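PDB 7NWN: beta-xylanase from Caldicellulosiruptor kristjanssonii, which probably hydrolyses internal beta-1,4 linkages of xylan, the part seen here being a calcium-binding family 9 carbohydrate-binding module. Local coordinates for residues A[74-79]-A[166-171]. Sequence-based numbering, arbitrary orientation.
Sequences AEVYDP and FQVNEA. With CA (calcium ion), chain Q.
A calcium ion bridges the two facing sheets of this beta-sandwich module where D78, just past strand 69-77, packs against E170 near the end of strand 161-171, with D78 OD2 4.0 Å from E170 CG. D78 grips the ion with both carboxylate oxygens, OD1 at 2.6 Å and OD2 at 2.5 Å; its CG lies anti to the backbone N (chi1 -174°), which carries the carboxylate across the gap. A171 shares the ion from the other sheet, its backbone O 2.4 Å away. V80 and D92 complete the protein ligands. E170 stands in the second shell: its OE2 accepts a 2.5 Å hydrogen bond from the water that also binds calcium, and its carboxylate plane is turned 79° from that of D78. With an alanine at E170 the metal-bound water is likely to lose this acceptor and be freer to shift. Farther back along the two strands, away from the ion, the contact is apolar: V76 CG1 faces V168 CG1 at 4.2 Å, compact branched side chains suited to strands, while the small A74 leaves room for the F166 ring, its CB 3.7 Å from CZ. D78 OD1 and E170 OE2, like charges, lie 4.1 Å apart; calcium probably offsets their repulsion, so the ion is likely to hold these two strand ends together.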
loop_
_atom_site.group_PDB
_atom_site.type_symbol
_atom_site.label_atom_id
_atom_site.label_comp_id
_atom_site.label_asym_id
_atom_site.label_seq_id
_atom_site.Cartn_x
_atom_site.Cartn_y
_atom_site.Cartn_z
ATOM N N ALA A 74 -5.238 3.502 -2.368
ATOM C CA ALA A 74 -4.372 4.355 -3.154
ATOM C C ALA A 74 -5.170 4.908 -4.331
ATOM O O ALA A 74 -5.945 4.182 -4.970
ATOM C CB ALA A 74 -3.148 3.576 -3.610
ATOM N N GLU A 75 -4.955 6.201 -4.621
ATOM C CA GLU A 75 -5.418 6.744 -5.898
ATOM C C GLU A 75 -4.240 7.312 -6.688
ATOM O O GLU A 75 -3.385 8.041 -6.131
ATOM C CB GLU A 75 -6.432 7.867 -5.653
ATOM C CG GLU A 75 -7.734 7.303 -5.177
ATOM C CD GLU A 75 -8.874 8.289 -4.977
ATOM O OE1 GLU A 75 -8.768 9.430 -5.430
ATOM O OE2 GLU A 75 -9.875 7.878 -4.387
ATOM N N VAL A 76 -4.237 6.976 -7.985
ATOM C CA VAL A 76 -3.170 7.405 -8.860
ATOM C C VAL A 76 -3.792 8.273 -9.965
ATOM O O VAL A 76 -4.670 7.793 -10.678
ATOM C CB VAL A 76 -2.447 6.175 -9.465
ATOM C CG1 VAL A 76 -1.320 6.606 -10.423
ATOM C CG2 VAL A 76 -1.896 5.230 -8.379
ATOM N N TYR A 77 -3.275 9.489 -10.130
ATOM C CA TYR A 77 -3.524 10.307 -11.305
ATOM C C TYR A 77 -2.478 9.946 -12.363
ATOM O O TYR A 77 -1.279 10.133 -12.154
ATOM C CB TYR A 77 -3.457 11.786 -10.907
ATOM C CG TYR A 77 -3.573 12.718 -12.086
ATOM C CD1 TYR A 77 -4.818 13.127 -12.559
ATOM C CD2 TYR A 77 -2.428 13.171 -12.748
ATOM C CE1 TYR A 77 -4.930 13.964 -13.663
ATOM C CE2 TYR A 77 -2.521 13.988 -13.863
ATOM C CZ TYR A 77 -3.777 14.385 -14.315
ATOM O OH TYR A 77 -3.871 15.183 -15.416
ATOM N N ASP A 78 -2.960 9.410 -13.491
ATOM C CA ASP A 78 -2.138 8.865 -14.536
ATOM C C ASP A 78 -2.983 8.833 -15.805
ATOM O O ASP A 78 -3.810 7.947 -15.981
ATOM C CB ASP A 78 -1.616 7.482 -14.168
ATOM C CG ASP A 78 -0.607 6.883 -15.156
ATOM O OD1 ASP A 78 -0.281 7.505 -16.207
ATOM O OD2 ASP A 78 -0.137 5.794 -14.844
ATOM N N PRO A 79 -2.795 9.815 -16.714
ATOM C CA PRO A 79 -3.581 9.888 -17.961
ATOM C C PRO A 79 -3.354 8.798 -19.025
ATOM O O PRO A 79 -4.185 8.623 -19.920
ATOM C CB PRO A 79 -3.290 11.314 -18.469
ATOM C CG PRO A 79 -1.902 11.629 -17.900
ATOM C CD PRO A 79 -1.846 10.927 -16.547
ATOM N N PHE A 166 5.494 2.272 0.201
ATOM C CA PHE A 166 4.533 2.414 -0.880
ATOM C C PHE A 166 5.284 2.922 -2.127
ATOM O O PHE A 166 6.048 3.881 -2.049
ATOM C CB PHE A 166 3.424 3.388 -0.458
ATOM C CG PHE A 166 2.362 3.583 -1.510
ATOM C CD1 PHE A 166 1.373 2.629 -1.731
ATOM C CD2 PHE A 166 2.409 4.708 -2.335
ATOM C CE1 PHE A 166 0.440 2.814 -2.743
ATOM C CE2 PHE A 166 1.477 4.880 -3.346
ATOM C CZ PHE A 166 0.500 3.925 -3.544
ATOM N N GLN A 167 5.014 2.299 -3.274
ATOM C CA GLN A 167 5.583 2.696 -4.558
ATOM C C GLN A 167 4.515 2.651 -5.671
ATOM O O GLN A 167 3.686 1.748 -5.724
ATOM C CB GLN A 167 6.687 1.710 -4.948
ATOM C CG GLN A 167 7.509 2.193 -6.146
ATOM C CD GLN A 167 8.685 1.260 -6.345
ATOM O OE1 GLN A 167 9.565 1.111 -5.483
ATOM N NE2 GLN A 167 8.687 0.601 -7.486
ATOM N N VAL A 168 4.606 3.621 -6.599
ATOM C CA VAL A 168 3.847 3.567 -7.832
ATOM C C VAL A 168 4.853 3.362 -8.955
ATOM O O VAL A 168 5.821 4.104 -9.032
ATOM C CB VAL A 168 3.116 4.899 -8.034
ATOM C CG1 VAL A 168 2.457 5.026 -9.418
ATOM C CG2 VAL A 168 2.122 5.150 -6.902
ATOM N N ASN A 169 4.569 2.418 -9.836
ATOM C CA ASN A 169 5.260 2.267 -11.116
ATOM C C ASN A 169 4.417 2.950 -12.200
ATOM O O ASN A 169 3.235 2.613 -12.370
ATOM C CB ASN A 169 5.356 0.792 -11.446
ATOM C CG ASN A 169 6.142 0.055 -10.364
ATOM O OD1 ASN A 169 7.187 0.538 -9.904
ATOM N ND2 ASN A 169 5.677 -1.129 -9.988
ATOM N N GLU A 170 5.028 3.919 -12.890
ATOM C CA GLU A 170 4.385 4.579 -14.005
ATOM C C GLU A 170 4.950 4.088 -15.331
ATOM O O GLU A 170 6.146 4.269 -15.586
ATOM C CB GLU A 170 4.571 6.085 -14.039
ATOM C CG GLU A 170 3.727 6.569 -15.248
ATOM C CD GLU A 170 4.167 7.912 -15.739
ATOM O OE1 GLU A 170 4.932 8.610 -14.990
ATOM O OE2 GLU A 170 3.749 8.245 -16.841
ATOM N N ALA A 171 4.070 3.506 -16.154
ATOM C CA ALA A 171 4.421 3.027 -17.483
ATOM C C ALA A 171 3.837 3.973 -18.525
ATOM O O ALA A 171 2.815 4.576 -18.255
ATOM C CB ALA A 171 3.922 1.635 -17.733
HETATM CA CA CA Q . 0.956 5.383 -17.027
HETATM O O HOH W 1 1.822 7.536 -18.178
#